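PDB 4FE9: outer membrane protein SusF from Bacteroides thetaiotaomicron, which binds starch at the cell surface through its carbohydrate-binding modules, ahead of starch transport into the periplasm for degradation. Local coordinates for residues Asn369-Tyr378 with Ala405-Val416; Trp426-Phe434 with Arg441-Val450. All blocks are in the same frame, centred on the assembly; numbering follows the deposited sequence.

Contact 1: Asn369-Tyr378 with Ala405-Val416; sequences NVYLMGDTSY and AFLKDGAVRICV. With NA (sodium ion), chain I.
Strands 371-374 and 410-415 run antiparallel, their short axes 4.7 Å apart at closest and 137° between directions, with Y371 and M373 in hydrogen-bonded pairs with C415 and R413 and L372 in a non-hydrogen-bonded pair with I414. The Y371 N to C415 O bond is the short one at 2.7 Å. Past M373 the strands part, and water takes over: one molecule donates to M373 O and A411 O and accepts from T376 N, while a second links D375 N to A411 O.

On the face with Y371 and M373, the C415 sulfur sits between backbone N and carbonyl carbon (chi1 73°), which brings C415 SG within 3.7 Å of M373 CG. The M373 chain folds at chi2 and chi3, and its SD stays near the same sulfur. The other face is aliphatic and aromatic: V370 CG1 meets I414 CG2 at 3.5 Å, and L372 meets the F406 ring obliquely, the two side chains crossing at about a right angle, with L372 CD1 near CE1 and CD2 near CD1 of the ring. The pair belongs to the Ig-like fold of the third carbohydrate-binding module, and the V370, V412 and I414 side chains continue onto strands 430-434 and 458-461.

T376, inside the type I turn from G374 to S377, lies alongside F406. Its OG1 is over a ring face, 3.4 Å from F406 CD1, and T376 CG2 reaches back to K408 O, also 3.4 Å. T376 O accepts L407 N at 3.2 Å, the donor tilted 31° from the carbonyl plane. The turn leads straight into the sodium site, where S377 OG binds the ion at 2.4 Å and Y378 O also binds, joined by G380, A383 and D389. L407 CD2 rests against Y378 CA.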
loop_
_atom_site.group_PDB
_atom_site.type_symbol
_atom_site.label_atom_id
_atom_site.label_comp_id
_atom_site.label_asym_id
_atom_site.label_seq_id
_atom_site.Cartn_x
_atom_site.Cartn_y
_atom_site.Cartn_z
ATOM N N ASN A 369 -3.453 -24.786 4.816
ATOM C CA ASN A 369 -2.352 -25.730 5.023
ATOM C C ASN A 369 -1.858 -25.702 6.466
ATOM O O ASN A 369 -1.255 -24.706 6.909
ATOM C CB ASN A 369 -1.188 -25.392 4.116
ATOM C CG ASN A 369 -1.487 -25.672 2.667
ATOM O OD1 ASN A 369 -2.496 -26.289 2.354
ATOM N ND2 ASN A 369 -0.741 -25.043 1.788
ATOM N N VAL A 370 -2.181 -26.749 7.217
ATOM C CA VAL A 370 -1.705 -26.884 8.598
ATOM C C VAL A 370 -0.581 -27.895 8.605
ATOM O O VAL A 370 -0.626 -28.896 7.870
ATOM C CB VAL A 370 -2.824 -27.359 9.515
ATOM C CG1 VAL A 370 -2.315 -27.544 10.974
ATOM C CG2 VAL A 370 -3.943 -26.420 9.483
ATOM N N TYR A 371 0.475 -27.606 9.355
ATOM C CA TYR A 371 1.688 -28.406 9.281
ATOM C C TYR A 371 2.112 -28.964 10.636
ATOM O O TYR A 371 2.205 -28.226 11.630
ATOM C CB TYR A 371 2.820 -27.605 8.702
ATOM C CG TYR A 371 2.659 -27.232 7.237
ATOM C CD1 TYR A 371 3.168 -28.057 6.232
ATOM C CD2 TYR A 371 2.182 -25.960 6.872
ATOM C CE1 TYR A 371 3.170 -27.651 4.907
ATOM C CE2 TYR A 371 2.155 -25.560 5.555
ATOM C CZ TYR A 371 2.652 -26.409 4.572
ATOM O OH TYR A 371 2.616 -26.021 3.258
ATOM N N LEU A 372 2.519 -30.233 10.628
ATOM C CA LEU A 372 3.280 -30.809 11.717
ATOM C C LEU A 372 4.716 -30.332 11.679
ATOM O O LEU A 372 5.355 -30.298 10.616
ATOM C CB LEU A 372 3.218 -32.331 11.660
ATOM C CG LEU A 372 3.585 -33.066 12.950
ATOM C CD1 LEU A 372 2.506 -32.818 14.046
ATOM C CD2 LEU A 372 3.749 -34.582 12.667
ATOM N N MET A 373 5.230 -29.927 12.834
ATOM C CA MET A 373 6.597 -29.432 12.921
ATOM C C MET A 373 7.342 -30.146 14.036
ATOM O O MET A 373 6.749 -30.540 15.033
ATOM C CB MET A 373 6.606 -27.921 13.199
ATOM C CG MET A 373 5.807 -27.122 12.195
ATOM S SD MET A 373 6.765 -26.892 10.703
ATOM C CE MET A 373 8.227 -26.018 11.301
ATOM N N GLY A 374 8.651 -30.188 13.907
ATOM C CA GLY A 374 9.512 -30.591 14.989
ATOM C C GLY A 374 9.673 -32.088 14.991
ATOM O O GLY A 374 9.799 -32.719 13.925
ATOM N N ASP A 375 9.722 -32.661 16.179
ATOM C CA ASP A 375 10.450 -33.889 16.373
ATOM C C ASP A 375 9.649 -35.081 15.847
ATOM O O ASP A 375 10.220 -36.076 15.397
ATOM C CB ASP A 375 10.769 -34.078 17.840
ATOM C CG ASP A 375 12.053 -33.353 18.259
ATOM O OD1 ASP A 375 12.874 -33.019 17.372
ATOM O OD2 ASP A 375 12.307 -33.261 19.483
ATOM N N THR A 376 8.328 -34.953 15.883
ATOM C CA THR A 376 7.448 -36.006 15.459
ATOM C C THR A 376 7.132 -35.973 13.960
ATOM O O THR A 376 6.440 -36.863 13.458
ATOM C CB THR A 376 6.147 -36.039 16.287
ATOM O OG1 THR A 376 5.332 -34.907 15.968
ATOM C CG2 THR A 376 6.450 -36.033 17.763
ATOM N N SER A 377 7.837 -35.117 13.219
ATOM C CA SER A 377 7.521 -34.870 11.790
ATOM C C SER A 377 8.647 -35.386 10.858
ATOM O O SER A 377 9.686 -35.800 11.340
ATOM C CB SER A 377 7.283 -33.368 11.565
ATOM O OG SER A 377 8.479 -32.708 11.202
ATOM N N TYR A 378 8.506 -35.165 9.540
ATOM C CA TYR A 378 9.405 -35.797 8.531
ATOM C C TYR A 378 10.855 -35.257 8.505
ATOM O O TYR A 378 11.101 -34.072 8.205
ATOM C CB TYR A 378 8.754 -35.784 7.114
ATOM C CG TYR A 378 9.693 -36.187 5.966
ATOM C CD1 TYR A 378 9.901 -37.542 5.626
ATOM C CD2 TYR A 378 10.333 -35.210 5.193
ATOM C CE1 TYR A 378 10.789 -37.904 4.578
ATOM C CE2 TYR A 378 11.249 -35.551 4.188
ATOM C CZ TYR A 378 11.459 -36.891 3.864
ATOM O OH TYR A 378 12.365 -37.197 2.841
ATOM N N ALA A 405 0.869 -39.558 10.947
ATOM C CA ALA A 405 1.220 -40.245 12.203
ATOM C C ALA A 405 2.662 -39.922 12.651
ATOM O O ALA A 405 3.585 -39.902 11.832
ATOM C CB ALA A 405 1.030 -41.770 12.051
ATOM N N PHE A 406 2.864 -39.727 13.956
ATOM C CA PHE A 406 4.217 -39.382 14.465
ATOM C C PHE A 406 5.257 -40.452 14.102
ATOM O O PHE A 406 4.985 -41.640 14.197
ATOM C CB PHE A 406 4.203 -39.148 15.981
ATOM C CG PHE A 406 3.196 -38.125 16.434
ATOM C CD1 PHE A 406 2.759 -37.127 15.583
ATOM C CD2 PHE A 406 2.747 -38.115 17.741
ATOM C CE1 PHE A 406 1.780 -36.227 15.996
ATOM C CE2 PHE A 406 1.830 -37.184 18.169
ATOM C CZ PHE A 406 1.365 -36.219 17.289
ATOM N N LEU A 407 6.413 -40.010 13.615
ATOM C CA LEU A 407 7.520 -40.899 13.285
ATOM C C LEU A 407 8.377 -41.259 14.503
ATOM O O LEU A 407 9.300 -42.080 14.401
ATOM C CB LEU A 407 8.409 -40.264 12.225
ATOM C CG LEU A 407 7.914 -40.283 10.773
ATOM C CD1 LEU A 407 6.388 -40.224 10.711
ATOM C CD2 LEU A 407 8.553 -39.128 9.959
ATOM N N LYS A 408 8.165 -40.536 15.604
ATOM C CA LYS A 408 9.025 -40.627 16.790
ATOM C C LYS A 408 8.297 -40.044 17.978
ATOM O O LYS A 408 7.347 -39.261 17.822
ATOM C CB LYS A 408 10.317 -39.866 16.583
ATOM C CG LYS A 408 11.402 -40.672 15.904
ATOM C CD LYS A 408 12.539 -39.780 15.440
ATOM C CE LYS A 408 12.465 -38.406 16.105
ATOM N NZ LYS A 408 13.337 -38.326 17.298
ATOM N N ASP A 409 8.713 -40.439 19.172
ATOM C CA ASP A 409 8.321 -39.710 20.368
ATOM C C ASP A 409 8.990 -38.348 20.344
ATOM O O ASP A 409 10.077 -38.203 19.812
ATOM C CB ASP A 409 8.717 -40.493 21.626
ATOM C CG ASP A 409 8.344 -41.970 21.531
ATOM O OD1 ASP A 409 7.137 -42.298 21.698
ATOM O OD2 ASP A 409 9.228 -42.770 21.134
ATOM N N GLY A 410 8.283 -37.334 20.820
ATOM C CA GLY A 410 8.854 -35.996 20.915
ATOM C C GLY A 410 7.801 -34.960 21.215
ATOM O O GLY A 410 6.614 -35.292 21.407
ATOM N N ALA A 411 8.240 -33.708 21.351
ATOM C CA ALA A 411 7.313 -32.590 21.549
ATOM C C ALA A 411 6.590 -32.294 20.236
ATOM O O ALA A 411 7.203 -32.291 19.186
ATOM C CB ALA A 411 8.064 -31.363 22.030
ATOM N N VAL A 412 5.274 -32.204 20.308
ATOM C CA VAL A 412 4.447 -31.825 19.173
ATOM C C VAL A 412 4.493 -30.300 18.959
ATOM O O VAL A 412 4.334 -29.541 19.895
ATOM C CB VAL A 412 2.997 -32.240 19.399
ATOM C CG1 VAL A 412 2.118 -31.825 18.189
ATOM C CG2 VAL A 412 2.904 -33.757 19.651
ATOM N N ARG A 413 4.774 -29.883 17.733
ATOM C CA ARG A 413 4.513 -28.520 17.299
ATOM C C ARG A 413 3.613 -28.511 16.051
ATOM O O ARG A 413 3.689 -29.436 15.207
ATOM C CB ARG A 413 5.835 -27.792 17.017
ATOM C CG ARG A 413 6.804 -27.761 18.195
ATOM C CD ARG A 413 6.323 -26.783 19.314
ATOM N NE ARG A 413 6.682 -25.369 19.031
ATOM C CZ ARG A 413 7.865 -24.807 19.312
ATOM N NH1 ARG A 413 8.879 -25.553 19.749
ATOM N NH2 ARG A 413 8.066 -23.507 19.064
ATOM N N ILE A 414 2.704 -27.540 15.987
ATOM C CA ILE A 414 1.785 -27.389 14.842
ATOM C C ILE A 414 1.784 -25.905 14.421
ATOM O O ILE A 414 1.829 -24.995 15.291
ATOM C CB ILE A 414 0.339 -27.770 15.229
ATOM C CG1 ILE A 414 0.330 -28.983 16.177
ATOM C CG2 ILE A 414 -0.521 -28.042 13.958
ATOM C CD1 ILE A 414 -0.994 -29.165 16.909
ATOM N N CYS A 415 1.719 -25.651 13.109
ATOM C CA CYS A 415 1.539 -24.288 12.622
ATOM C C CYS A 415 0.733 -24.177 11.311
ATOM O O CYS A 415 0.406 -25.194 10.663
ATOM C CB CYS A 415 2.887 -23.580 12.473
ATOM S SG CYS A 415 3.862 -24.170 11.057
ATOM N N VAL A 416 0.329 -22.947 11.002
ATOM C CA VAL A 416 0.163 -22.498 9.617
ATOM C C VAL A 416 1.320 -21.576 9.261
ATOM O O VAL A 416 2.182 -21.314 10.097
ATOM C CB VAL A 416 -1.155 -21.733 9.443
ATOM C CG1 VAL A 416 -2.349 -22.639 9.785
ATOM C CG2 VAL A 416 -1.160 -20.497 10.336
HETATM NA NA NA I . 9.599 -32.125 9.199
HETATM O O HOH W 1 6.540 -32.613 16.786
HETATM O O HOH W 2 9.526 -30.949 18.418
#

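Contact 2: Trp426-Phe434 with Arg441-Val450; sequences WWKTEFIIF and RGNGGDQAAV
The R441 guanidinium is sandwiched: W427 CE3 lies over one face, and the backbone of G445 and D446 passes across the other. This belongs to the loop that follows the 430-434/437-440 hairpin in the third carbohydrate-binding module and folds back beside strand 430-434. A type II' turn from R441 to G444 starts it.

The W427 ring and guanidinium planes are 32° apart. R441 is extended from CG to NE, and chi1 of 168° turns CG away from the backbone N, which carries the charge past E430 to W427. In the guanidinium plane, R441 NE donates to G444 O at 2.8 Å, while R441 NH2 meets E430 OE2 at 2.9 Å, on the anti lone pair of that oxygen. NH2 also forms a salt bridge to D446 OD2, so one nitrogen serves two carboxylates and probably offsets their mutual repulsion. The other oxygen of E430, OE1, pairs with R413 on the neighbouring strand, leaving the carboxylate between two arginines, which would be expected to stabilise its negative charge. Backbone reinforces the corner: R441 N donates to E430 O at 3.1 Å, and a water bridges that same oxygen to G442 N. A second water accepts from Q447 N and donates weakly to E430 OE2.

Farther along, charge gives way to an amide and then to apolar groups. Q447 and I432 run alongside each other pointing opposite ways, and Q447 OE1 comes within 3.6 Å of I432 CG2, while Q447 NE2 bonds to A439 O. I432 CG1 also meets V450 CG2, and I432 CG2 lies over one face of the F434 ring, toward the rim. V450 CG2 approaches F434 CE1 obliquely. A448 O lies in the plane of the F434 ring, at its edge, 3.4 Å from F434 CZ.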
loop_
_atom_site.group_PDB
_atom_site.type_symbol
_atom_site.label_atom_id
_atom_site.label_comp_id
_atom_site.label_asym_id
_atom_site.label_seq_id
_atom_site.Cartn_x
_atom_site.Cartn_y
_atom_site.Cartn_z
ATOM N N TRP A 426 7.595 -19.345 10.931
ATOM C CA TRP A 426 6.434 -20.227 11.095
ATOM C C TRP A 426 5.858 -20.140 12.512
ATOM O O TRP A 426 4.653 -20.209 12.693
ATOM C CB TRP A 426 6.825 -21.673 10.788
ATOM C CG TRP A 426 7.796 -22.233 11.767
ATOM C CD1 TRP A 426 9.149 -22.128 11.719
ATOM C CD2 TRP A 426 7.484 -22.840 13.032
ATOM N NE1 TRP A 426 9.714 -22.687 12.853
ATOM C CE2 TRP A 426 8.709 -23.150 13.661
ATOM C CE3 TRP A 426 6.288 -23.194 13.670
ATOM C CZ2 TRP A 426 8.775 -23.757 14.927
ATOM C CZ3 TRP A 426 6.350 -23.816 14.923
ATOM C CH2 TRP A 426 7.584 -24.108 15.525
ATOM N N TRP A 427 6.724 -19.899 13.505
ATOM C CA TRP A 427 6.285 -19.961 14.922
ATOM C C TRP A 427 5.432 -18.726 15.292
ATOM O O TRP A 427 4.899 -18.649 16.381
ATOM C CB TRP A 427 7.487 -20.026 15.834
ATOM C CG TRP A 427 8.500 -18.995 15.506
ATOM C CD1 TRP A 427 9.556 -19.132 14.649
ATOM C CD2 TRP A 427 8.542 -17.657 15.979
ATOM N NE1 TRP A 427 10.225 -17.948 14.534
ATOM C CE2 TRP A 427 9.612 -17.014 15.318
ATOM C CE3 TRP A 427 7.733 -16.906 16.858
ATOM C CZ2 TRP A 427 9.988 -15.687 15.596
ATOM C CZ3 TRP A 427 8.080 -15.554 17.098
ATOM C CH2 TRP A 427 9.178 -14.961 16.444
ATOM N N LYS A 428 5.407 -17.725 14.420
ATOM C CA LYS A 428 4.525 -16.568 14.643
ATOM C C LYS A 428 3.038 -16.912 14.560
ATOM O O LYS A 428 2.185 -16.117 14.947
ATOM C CB LYS A 428 4.889 -15.432 13.702
ATOM C CG LYS A 428 6.240 -14.766 14.106
ATOM C CD LYS A 428 6.720 -13.722 13.085
ATOM C CE LYS A 428 8.001 -13.091 13.570
ATOM N NZ LYS A 428 8.242 -11.808 12.952
ATOM N N THR A 429 2.738 -18.059 13.964
ATOM C CA THR A 429 1.373 -18.514 13.830
ATOM C C THR A 429 1.303 -19.987 14.187
ATOM O O THR A 429 1.017 -20.852 13.341
ATOM C CB THR A 429 0.796 -18.264 12.362
ATOM O OG1 THR A 429 1.632 -18.908 11.395
ATOM C CG2 THR A 429 0.747 -16.745 12.043
ATOM N N GLU A 430 1.632 -20.295 15.429
ATOM C CA GLU A 430 1.636 -21.676 15.851
ATOM C C GLU A 430 0.676 -21.882 16.985
ATOM O O GLU A 430 0.102 -20.910 17.540
ATOM C CB GLU A 430 3.060 -22.166 16.206
ATOM C CG GLU A 430 3.614 -21.603 17.568
ATOM C CD GLU A 430 4.754 -22.433 18.141
ATOM O OE1 GLU A 430 4.719 -23.706 18.010
ATOM O OE2 GLU A 430 5.621 -21.832 18.837
ATOM N N PHE A 431 0.357 -23.144 17.228
ATOM C CA PHE A 431 -0.573 -23.486 18.272
ATOM C C PHE A 431 -0.401 -24.954 18.672
ATOM O O PHE A 431 0.478 -25.668 18.160
ATOM C CB PHE A 431 -2.013 -23.237 17.780
ATOM C CG PHE A 431 -2.333 -23.960 16.521
ATOM C CD1 PHE A 431 -2.845 -25.247 16.562
ATOM C CD2 PHE A 431 -2.013 -23.405 15.291
ATOM C CE1 PHE A 431 -3.123 -25.937 15.394
ATOM C CE2 PHE A 431 -2.306 -24.079 14.119
ATOM C CZ PHE A 431 -2.823 -25.366 14.173
ATOM N N ILE A 432 -1.160 -25.349 19.656
ATOM C CA ILE A 432 -1.066 -26.697 20.224
ATOM C C ILE A 432 -2.437 -27.031 20.886
ATOM O O ILE A 432 -3.376 -26.226 20.822
ATOM C CB ILE A 432 0.126 -26.781 21.238
ATOM C CG1 ILE A 432 0.576 -28.237 21.469
ATOM C CG2 ILE A 432 -0.226 -26.067 22.560
ATOM C CD1 ILE A 432 1.053 -28.935 20.227
ATOM N N ILE A 433 -2.568 -28.235 21.441
ATOM C CA ILE A 433 -3.774 -28.617 22.212
ATOM C C ILE A 433 -3.441 -28.775 23.703
ATOM O O ILE A 433 -2.510 -29.498 24.051
ATOM C CB ILE A 433 -4.347 -29.975 21.704
ATOM C CG1 ILE A 433 -4.858 -29.827 20.297
ATOM C CG2 ILE A 433 -5.439 -30.471 22.596
ATOM C CD1 ILE A 433 -3.949 -30.449 19.323
ATOM N N PHE A 434 -4.225 -28.121 24.571
ATOM C CA PHE A 434 -4.188 -28.385 26.021
ATOM C C PHE A 434 -5.597 -28.707 26.453
ATOM O O PHE A 434 -6.514 -27.898 26.234
ATOM C CB PHE A 434 -3.722 -27.140 26.817
ATOM C CG PHE A 434 -2.285 -26.689 26.511
ATOM C CD1 PHE A 434 -1.199 -27.569 26.707
ATOM C CD2 PHE A 434 -2.005 -25.313 26.291
ATOM C CE1 PHE A 434 0.150 -27.115 26.531
ATOM C CE2 PHE A 434 -0.695 -24.858 26.122
ATOM C CZ PHE A 434 0.396 -25.778 26.218
ATOM N N ARG A 441 -0.823 -19.836 20.248
ATOM C CA ARG A 441 0.278 -19.099 20.853
ATOM C C ARG A 441 -0.004 -17.604 20.798
ATOM O O ARG A 441 0.178 -16.894 21.785
ATOM C CB ARG A 441 1.610 -19.422 20.170
ATOM C CG ARG A 441 2.741 -18.452 20.580
ATOM C CD ARG A 441 4.115 -19.047 20.291
ATOM N NE ARG A 441 5.167 -18.053 20.559
ATOM C CZ ARG A 441 6.452 -18.231 20.288
ATOM N NH1 ARG A 441 7.353 -17.341 20.729
ATOM N NH2 ARG A 441 6.854 -19.364 19.702
ATOM N N GLY A 442 -0.413 -17.111 19.629
ATOM C CA GLY A 442 -0.700 -15.712 19.481
ATOM C C GLY A 442 0.545 -14.856 19.702
ATOM O O GLY A 442 1.641 -15.230 19.257
ATOM N N ASN A 443 0.405 -13.818 20.535
ATOM C CA ASN A 443 1.550 -12.964 20.934
ATOM C C ASN A 443 2.429 -13.482 22.061
ATOM O O ASN A 443 3.318 -12.755 22.525
ATOM C CB ASN A 443 1.086 -11.553 21.288
ATOM C CG ASN A 443 0.644 -10.788 20.088
ATOM O OD1 ASN A 443 1.352 -10.737 19.070
ATOM N ND2 ASN A 443 -0.557 -10.234 20.153
ATOM N N GLY A 444 2.103 -14.659 22.592
ATOM C CA GLY A 444 2.775 -15.177 23.783
ATOM C C GLY A 444 4.087 -15.837 23.388
ATOM O O GLY A 444 4.431 -15.895 22.188
ATOM N N GLY A 445 4.864 -16.258 24.390
ATOM C CA GLY A 445 6.144 -16.967 24.145
ATOM C C GLY A 445 5.918 -18.443 23.846
ATOM O O GLY A 445 4.758 -18.898 23.623
ATOM N N ASP A 446 6.993 -19.219 23.881
ATOM C CA ASP A 446 6.875 -20.650 23.627
ATOM C C ASP A 446 5.830 -21.207 24.564
ATOM O O ASP A 446 5.823 -20.879 25.742
ATOM C CB ASP A 446 8.200 -21.341 23.891
ATOM C CG ASP A 446 9.262 -21.010 22.829
ATOM O OD1 ASP A 446 10.427 -21.391 23.030
ATOM O OD2 ASP A 446 8.905 -20.488 21.759
ATOM N N GLN A 447 5.005 -22.112 24.058
ATOM C CA GLN A 447 4.007 -22.781 24.874
ATOM C C GLN A 447 4.623 -23.942 25.625
ATOM O O GLN A 447 5.658 -24.489 25.210
ATOM C CB GLN A 447 2.818 -23.248 24.003
ATOM C CG GLN A 447 2.057 -22.058 23.357
ATOM C CD GLN A 447 0.985 -22.489 22.387
ATOM O OE1 GLN A 447 1.336 -23.093 21.348
ATOM N NE2 GLN A 447 -0.213 -22.227 22.666
ATOM N N ALA A 448 3.997 -24.318 26.726
ATOM C CA ALA A 448 4.392 -25.532 27.454
ATOM C C ALA A 448 4.354 -26.756 26.548
ATOM O O ALA A 448 3.527 -26.828 25.628
ATOM C CB ALA A 448 3.495 -25.735 28.691
ATOM N N ALA A 449 5.406 -27.564 26.630
ATOM C CA ALA A 449 5.618 -28.660 25.689
ATOM C C ALA A 449 4.504 -29.697 25.850
ATOM O O ALA A 449 4.088 -29.996 26.964
ATOM C CB ALA A 449 6.987 -29.315 25.936
ATOM N N VAL A 450 4.062 -30.270 24.739
ATOM C CA VAL A 450 3.059 -31.367 24.761
ATOM C C VAL A 450 3.613 -32.570 24.008
ATOM O O VAL A 450 4.123 -32.412 22.901
ATOM C CB VAL A 450 1.754 -30.930 24.113
ATOM C CG1 VAL A 450 0.805 -32.134 23.938
ATOM C CG2 VAL A 450 1.103 -29.852 24.941
HETATM O O HOH W 3 -0.969 -18.552 17.350
HETATM O O HOH W 4 5.339 -22.958 21.207
HETATM O O HOH W 5 3.405 -24.932 20.953
#

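Overall arrangement
Contacts 1 and 2 lie in one module with centres 13 Å apart, joined through strands 410-415 and 430-434, neighbours in one sheet. Contact 1 is a strand pairing with regular backbone bonds. Its V370, L372 and I414 are buried, V370 and V416 touch strand 294-301 of the preceding module, and exposed L407 and K408 lie near the turn that reaches the sodium ion. Contact 2 is the more superficial on its loop side, where D446 and A448 are exposed, and it sets a charged cluster beside apolar packing. Besides the R413 pairing, V412 N probably bonds to V450 O, and I432 CD1 packs on V412 O.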